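Phosphatidylglycerol lysyltransferase C-terminal domain-containing protein (Bacteroides thetaiotaomicron, PDB 2HQY) is of unknown function but binds coenzyme A and is probably an acyl- or aminoacyl-transferring enzyme of the acetyltransferase superfamily. Local coordinates at residues A121-L126 / A278-Q283; E229-H234 / E259-I264. All blocks are in the same frame, centred on the assembly; numbering follows the deposited sequence.

Contact 1 of 2, residues A121-L126 / A278-Q283; sequences ADYIYL and AKLSYQ
Tyr123 and Tyr125, on strand 122-126, reach down to the last turn of helix 273-281, with the CA atoms of Tyr123 and Lys279 6.9 Å apart and those of Tyr125 and Gln283 at a similar spacing. Both rings leave the same side of the strand, as alternate residues do. The Tyr123 ring lies flat against the helix: Lys279 CB sits over its centre, 3.5 Å from the centroid, in a CH-pi contact, and Leu280 CG meets its edge. The extended lysine chain runs on past the ring, Lys279 CD 3.8 Å from Tyr123 CD2, and NZ is taken by the carbonyls of Arg266 and Glu268; the Tyr123 hydroxyl is hydrogen-bonded to Asp269 and Arg118. Tyr125 instead turns its edge to the helix end. Its OH donates to Lys279 O at 2.6 Å, tilted 30° from the carbonyl plane, and its CE1 packs on Tyr282 CB. Tyr282 O abuts the ring edge, 3.3 Å from Tyr125 CD1, without a hydrogen-bond partner in the model. A water joins Leu126 N to Gln283 O. The backbone bond from Tyr282 N to Lys279 O is weak (3.4 Å); the shorter phenol bond supplements it and ties the last helical turn to the strand, beside coenzyme A, about 7 Å from the Lys279 side chain.

Contact 2 of 2, residues E229-H234 / E259-I264; sequences ETFGVH and EQYIYI
Thr230 pairs with Tyr263 and Phe231 with Ile264 in two parallel beta bridges at the start of strands 230-238 and 263-265, the two strands of a beta-alpha-beta unit whose crossover is helix 245-256, consistent with an acetyltransferase (GNAT)-like fold. Tyr263 is gripped through both its backbone polar groups: its N donates to Glu229 O at 3.0 Å, nearly straight at 161°, and its O accepts from Phe231 N at the same length. The side chains of the two bridged pairs project from opposite faces.

On the face of Phe231 and Ile264 the contact is apolar. Phe231 CG stands anti to its own N (chi1 -166°), which carries the ring across the Tyr261 side chain, edge toward the tyrosine face, in an edge-to-face pair; the centroids are 5.7 Å apart and the planes meet at 62°. Gln260 CG covers the other face of Tyr261, itself the centre of an inverse gamma turn leading into the strand. Farther along, Val233 CG2 touches Ile264 CG2 at 3.7 Å.

Thr230 and Tyr263 share the other face. The threonine OG1 is hydrogen-bonded to Asn227, while Arg25 makes a cation-pi contact with the Tyr263 ring. Glu229 and Tyr263 extend side by side in the same direction, the carboxylate and ring planes almost perpendicular. Ile262 CG2 lies over the centre of that ring, and Glu229 CD comes to its edge in the ring plane, 3.9 Å from Tyr263 CE2.

Strand 263-265 connects the two contacts: it pairs in parallel with strand 230-238 in contact 2 and antiparallel with strand 122-126, the strand used by contact 1. Tyr125 O and Ile264 N, 2.7 Å apart, form a probable hydrogen bond between them. Contact 2 is the more buried, with five of nine touching residues buried against two of six, and its centre lies slightly nearer that of the chain, about 11 against 13 Å. It joins strands edge to edge through backbone bonds backed by aromatic and aliphatic side chains, whereas contact 1 sets a helix end against a strand with tyrosine side chains, one phenol bond and a water. Contact 2 is nested within the chain loop that contact 1 closes, and contact 1 is the nearer to bound coenzyme A.

Contact 1 of 2, residues A121-L126 / A278-Q283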
loop_
_atom_site.group_PDB
_atom_site.type_symbol
_atom_site.label_atom_id
_atom_site.label_comp_id
_atom_site.label_asym_id
_atom_site.label_seq_id
_atom_site.Cartn_x
_atom_site.Cartn_y
_atom_site.Cartn_z
ATOM N N ALA A 121 18.378 5.065 14.214
ATOM C CA ALA A 121 19.586 4.237 14.162
ATOM C C ALA A 121 19.202 2.773 14.380
ATOM O O ALA A 121 18.271 2.503 15.134
ATOM C CB ALA A 121 20.588 4.688 15.233
ATOM N N ASP A 122 19.910 1.852 13.722
ATOM C CA ASP A 122 19.694 0.410 13.903
ATOM C C ASP A 122 20.637 -0.127 14.964
ATOM O O ASP A 122 21.819 0.252 15.032
ATOM C CB ASP A 122 19.979 -0.387 12.632
ATOM C CG ASP A 122 18.911 -0.253 11.574
ATOM O OD1 ASP A 122 17.789 0.242 11.842
ATOM O OD2 ASP A 122 19.210 -0.685 10.447
ATOM N N TYR A 123 20.115 -1.036 15.771
ATOM C CA TYR A 123 20.911 -1.757 16.745
ATOM C C TYR A 123 21.436 -3.045 16.096
ATOM O O TYR A 123 20.647 -3.886 15.636
ATOM C CB TYR A 123 20.030 -2.106 17.946
ATOM C CG TYR A 123 19.776 -0.936 18.853
ATOM C CD1 TYR A 123 20.486 -0.799 20.048
ATOM C CD2 TYR A 123 18.840 0.049 18.500
ATOM C CE1 TYR A 123 20.269 0.282 20.892
ATOM C CE2 TYR A 123 18.604 1.134 19.323
ATOM C CZ TYR A 123 19.328 1.246 20.523
ATOM O OH TYR A 123 19.117 2.325 21.336
ATOM N N ILE A 124 22.758 -3.187 16.075
ATOM C CA ILE A 124 23.435 -4.348 15.483
ATOM C C ILE A 124 24.208 -5.125 16.573
ATOM O O ILE A 124 24.928 -4.542 17.386
ATOM C CB ILE A 124 24.336 -3.911 14.286
ATOM C CG1 ILE A 124 23.430 -3.266 13.208
ATOM C CG2 ILE A 124 25.178 -5.103 13.748
ATOM C CD1 ILE A 124 23.987 -3.223 11.808
ATOM N N TYR A 125 23.986 -6.429 16.603
ATOM C CA TYR A 125 24.538 -7.333 17.611
ATOM C C TYR A 125 25.296 -8.466 16.924
ATOM O O TYR A 125 25.059 -8.749 15.748
ATOM C CB TYR A 125 23.379 -7.952 18.396
ATOM C CG TYR A 125 22.447 -6.948 19.041
ATOM C CD1 TYR A 125 22.668 -6.486 20.347
ATOM C CD2 TYR A 125 21.335 -6.476 18.345
ATOM C CE1 TYR A 125 21.794 -5.565 20.934
ATOM C CE2 TYR A 125 20.473 -5.562 18.900
ATOM C CZ TYR A 125 20.689 -5.122 20.180
ATOM O OH TYR A 125 19.782 -4.244 20.682
ATOM N N LEU A 126 26.211 -9.103 17.648
ATOM C CA LEU A 126 26.840 -10.340 17.172
ATOM C C LEU A 126 25.851 -11.473 17.366
ATOM O O LEU A 126 25.301 -11.639 18.454
ATOM C CB LEU A 126 28.099 -10.662 17.966
ATOM C CG LEU A 126 29.276 -9.682 17.802
ATOM C CD1 LEU A 126 30.431 -9.976 18.767
ATOM C CD2 LEU A 126 29.749 -9.653 16.338
ATOM N N ALA A 278 15.741 -1.391 26.442
ATOM C CA ALA A 278 15.680 -2.797 26.062
ATOM C C ALA A 278 16.777 -3.172 25.041
ATOM O O ALA A 278 17.502 -4.145 25.225
ATOM C CB ALA A 278 14.278 -3.134 25.523
ATOM N N LYS A 279 16.894 -2.380 23.971
ATOM C CA LYS A 279 17.840 -2.684 22.901
ATOM C C LYS A 279 19.298 -2.455 23.353
ATOM O O LYS A 279 20.189 -3.243 23.009
ATOM C CB LYS A 279 17.484 -1.914 21.619
ATOM C CG LYS A 279 16.125 -2.392 21.030
ATOM C CD LYS A 279 15.816 -1.922 19.615
ATOM C CE LYS A 279 14.558 -2.701 19.127
ATOM N NZ LYS A 279 13.903 -2.243 17.864
ATOM N N LEU A 280 19.539 -1.401 24.144
ATOM C CA LEU A 280 20.878 -1.225 24.724
ATOM C C LEU A 280 21.281 -2.377 25.662
ATOM O O LEU A 280 22.468 -2.714 25.748
ATOM C CB LEU A 280 20.991 0.110 25.473
ATOM C CG LEU A 280 21.051 1.363 24.612
ATOM C CD1 LEU A 280 20.827 2.616 25.488
ATOM C CD2 LEU A 280 22.377 1.460 23.841
ATOM N N SER A 281 20.310 -2.948 26.371
ATOM C CA SER A 281 20.561 -3.990 27.393
ATOM C C SER A 281 21.114 -5.276 26.774
ATOM O O SER A 281 21.721 -6.088 27.479
ATOM C CB SER A 281 19.301 -4.321 28.226
ATOM O OG SER A 281 18.336 -5.106 27.498
ATOM N N TYR A 282 20.877 -5.477 25.471
ATOM C CA TYR A 282 21.412 -6.657 24.776
ATOM C C TYR A 282 22.810 -6.401 24.178
ATOM O O TYR A 282 23.336 -7.232 23.441
ATOM C CB TYR A 282 20.434 -7.139 23.696
ATOM C CG TYR A 282 19.444 -8.164 24.210
ATOM C CD1 TYR A 282 18.127 -7.808 24.508
ATOM C CD2 TYR A 282 19.836 -9.492 24.428
ATOM C CE1 TYR A 282 17.208 -8.760 24.991
ATOM C CE2 TYR A 282 18.934 -10.451 24.916
ATOM C CZ TYR A 282 17.626 -10.088 25.200
ATOM O OH TYR A 282 16.744 -11.037 25.684
ATOM N N GLN A 283 23.389 -5.238 24.475
ATOM C CA GLN A 283 24.819 -4.974 24.223
ATOM C C GLN A 283 25.197 -4.983 22.743
ATOM O O GLN A 283 26.000 -5.828 22.320
ATOM C CB GLN A 283 25.708 -6.005 24.946
ATOM C CG GLN A 283 25.348 -6.339 26.378
ATOM C CD GLN A 283 25.465 -5.142 27.297
ATOM O OE1 GLN A 283 26.429 -4.379 27.222
ATOM N NE2 GLN A 283 24.475 -4.965 28.168
HETATM O O HOH W 1 26.328 -8.011 20.443
#

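Contact 2 of 2, residues E229-H234 / E259-I264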
loop_
_atom_site.group_PDB
_atom_site.type_symbol
_atom_site.label_atom_id
_atom_site.label_comp_id
_atom_site.label_asym_id
_atom_site.label_seq_id
_atom_site.Cartn_x
_atom_site.Cartn_y
_atom_site.Cartn_z
ATOM N N GLU A 229 26.121 -11.241 5.417
ATOM C CA GLU A 229 26.530 -11.444 6.800
ATOM C C GLU A 229 25.658 -10.806 7.910
ATOM O O GLU A 229 26.058 -10.741 9.040
ATOM C CB GLU A 229 27.976 -11.006 7.011
ATOM C CG GLU A 229 28.216 -9.568 6.750
ATOM C CD GLU A 229 29.635 -9.117 7.009
ATOM O OE1 GLU A 229 30.477 -9.947 7.264
ATOM O OE2 GLU A 229 29.893 -7.941 6.959
ATOM N N THR A 230 24.474 -10.350 7.546
ATOM C CA THR A 230 23.583 -9.653 8.480
ATOM C C THR A 230 22.167 -10.200 8.325
ATOM O O THR A 230 21.617 -10.218 7.227
ATOM C CB THR A 230 23.569 -8.112 8.252
ATOM O OG1 THR A 230 24.920 -7.624 8.122
ATOM C CG2 THR A 230 22.840 -7.382 9.386
ATOM N N PHE A 231 21.618 -10.685 9.430
ATOM C CA PHE A 231 20.227 -11.157 9.465
ATOM C C PHE A 231 19.414 -10.101 10.211
ATOM O O PHE A 231 19.856 -9.617 11.262
ATOM C CB PHE A 231 20.179 -12.484 10.215
ATOM C CG PHE A 231 18.878 -13.228 10.046
ATOM C CD1 PHE A 231 18.738 -14.174 9.037
ATOM C CD2 PHE A 231 17.789 -12.951 10.868
ATOM C CE1 PHE A 231 17.531 -14.883 8.868
ATOM C CE2 PHE A 231 16.570 -13.642 10.712
ATOM C CZ PHE A 231 16.447 -14.605 9.698
ATOM N N GLY A 232 18.218 -9.780 9.729
ATOM C CA GLY A 232 17.398 -8.762 10.384
ATOM C C GLY A 232 16.248 -9.444 11.100
ATOM O O GLY A 232 15.559 -10.284 10.524
ATOM N N VAL A 233 16.033 -9.083 12.354
ATOM C CA VAL A 233 14.853 -9.514 13.071
ATOM C C VAL A 233 13.842 -8.368 12.968
ATOM O O VAL A 233 14.070 -7.282 13.506
ATOM C CB VAL A 233 15.170 -9.870 14.566
ATOM C CG1 VAL A 233 13.897 -10.296 15.294
ATOM C CG2 VAL A 233 16.194 -10.980 14.615
ATOM N N HIS A 234 12.746 -8.598 12.255
ATOM C CA HIS A 234 11.803 -7.501 11.924
ATOM C C HIS A 234 10.700 -7.303 12.952
ATOM O O HIS A 234 10.195 -6.189 13.125
ATOM C CB HIS A 234 11.184 -7.685 10.523
ATOM C CG HIS A 234 12.204 -7.856 9.438
ATOM N ND1 HIS A 234 13.459 -7.280 9.513
ATOM C CD2 HIS A 234 12.177 -8.553 8.275
ATOM C CE1 HIS A 234 14.167 -7.643 8.452
ATOM N NE2 HIS A 234 13.407 -8.403 7.681
ATOM N N GLU A 259 24.783 -19.578 10.657
ATOM C CA GLU A 259 26.042 -19.039 11.204
ATOM C C GLU A 259 26.738 -18.007 10.321
ATOM O O GLU A 259 27.488 -17.188 10.834
ATOM C CB GLU A 259 27.032 -20.156 11.620
ATOM C CG GLU A 259 26.681 -20.787 12.983
ATOM C CD GLU A 259 27.862 -21.457 13.702
ATOM O OE1 GLU A 259 27.876 -21.401 14.961
ATOM O OE2 GLU A 259 28.762 -22.045 13.038
ATOM N N GLN A 260 26.481 -18.026 9.013
ATOM C CA GLN A 260 27.111 -17.045 8.116
ATOM C C GLN A 260 26.675 -15.605 8.434
ATOM O O GLN A 260 27.363 -14.641 8.097
ATOM C CB GLN A 260 26.859 -17.378 6.641
ATOM C CG GLN A 260 25.407 -17.265 6.172
ATOM C CD GLN A 260 24.731 -18.625 6.021
ATOM O OE1 GLN A 260 23.907 -18.804 5.126
ATOM N NE2 GLN A 260 25.094 -19.590 6.867
ATOM N N TYR A 261 25.524 -15.467 9.096
ATOM C CA TYR A 261 25.055 -14.140 9.533
ATOM C C TYR A 261 25.707 -13.796 10.857
ATOM O O TYR A 261 25.166 -14.092 11.925
ATOM C CB TYR A 261 23.507 -14.103 9.598
ATOM C CG TYR A 261 22.939 -14.528 8.274
ATOM C CD1 TYR A 261 23.105 -13.720 7.136
ATOM C CD2 TYR A 261 22.282 -15.745 8.136
ATOM C CE1 TYR A 261 22.626 -14.113 5.903
ATOM C CE2 TYR A 261 21.767 -16.149 6.889
ATOM C CZ TYR A 261 21.961 -15.332 5.793
ATOM O OH TYR A 261 21.506 -15.735 4.581
ATOM N N ILE A 262 26.890 -13.194 10.761
ATOM C CA ILE A 262 27.696 -12.750 11.894
ATOM C C ILE A 262 26.960 -11.715 12.736
ATOM O O ILE A 262 27.121 -11.685 13.962
ATOM C CB ILE A 262 29.068 -12.173 11.372
ATOM C CG1 ILE A 262 29.986 -13.328 10.958
ATOM C CG2 ILE A 262 29.817 -11.403 12.432
ATOM C CD1 ILE A 262 29.813 -13.789 9.564
ATOM N N TYR A 263 26.158 -10.876 12.067
ATOM C CA TYR A 263 25.487 -9.752 12.707
ATOM C C TYR A 263 23.988 -9.957 12.718
ATOM O O TYR A 263 23.425 -10.524 11.781
ATOM C CB TYR A 263 25.795 -8.449 11.975
ATOM C CG TYR A 263 27.266 -8.179 11.930
ATOM C CD1 TYR A 263 27.940 -7.808 13.080
ATOM C CD2 TYR A 263 27.982 -8.340 10.754
ATOM C CE1 TYR A 263 29.321 -7.587 13.065
ATOM C CE2 TYR A 263 29.364 -8.115 10.722
ATOM C CZ TYR A 263 30.011 -7.735 11.885
ATOM O OH TYR A 263 31.366 -7.498 11.877
ATOM N N ILE A 264 23.353 -9.481 13.783
ATOM C CA ILE A 264 21.884 -9.507 13.849
ATOM C C ILE A 264 21.438 -8.053 14.000
ATOM O O ILE A 264 21.873 -7.360 14.916
ATOM C CB ILE A 264 21.333 -10.344 15.028
ATOM C CG1 ILE A 264 21.721 -11.825 14.915
ATOM C CG2 ILE A 264 19.781 -10.202 15.059
ATOM C CD1 ILE A 264 21.286 -12.662 16.144
#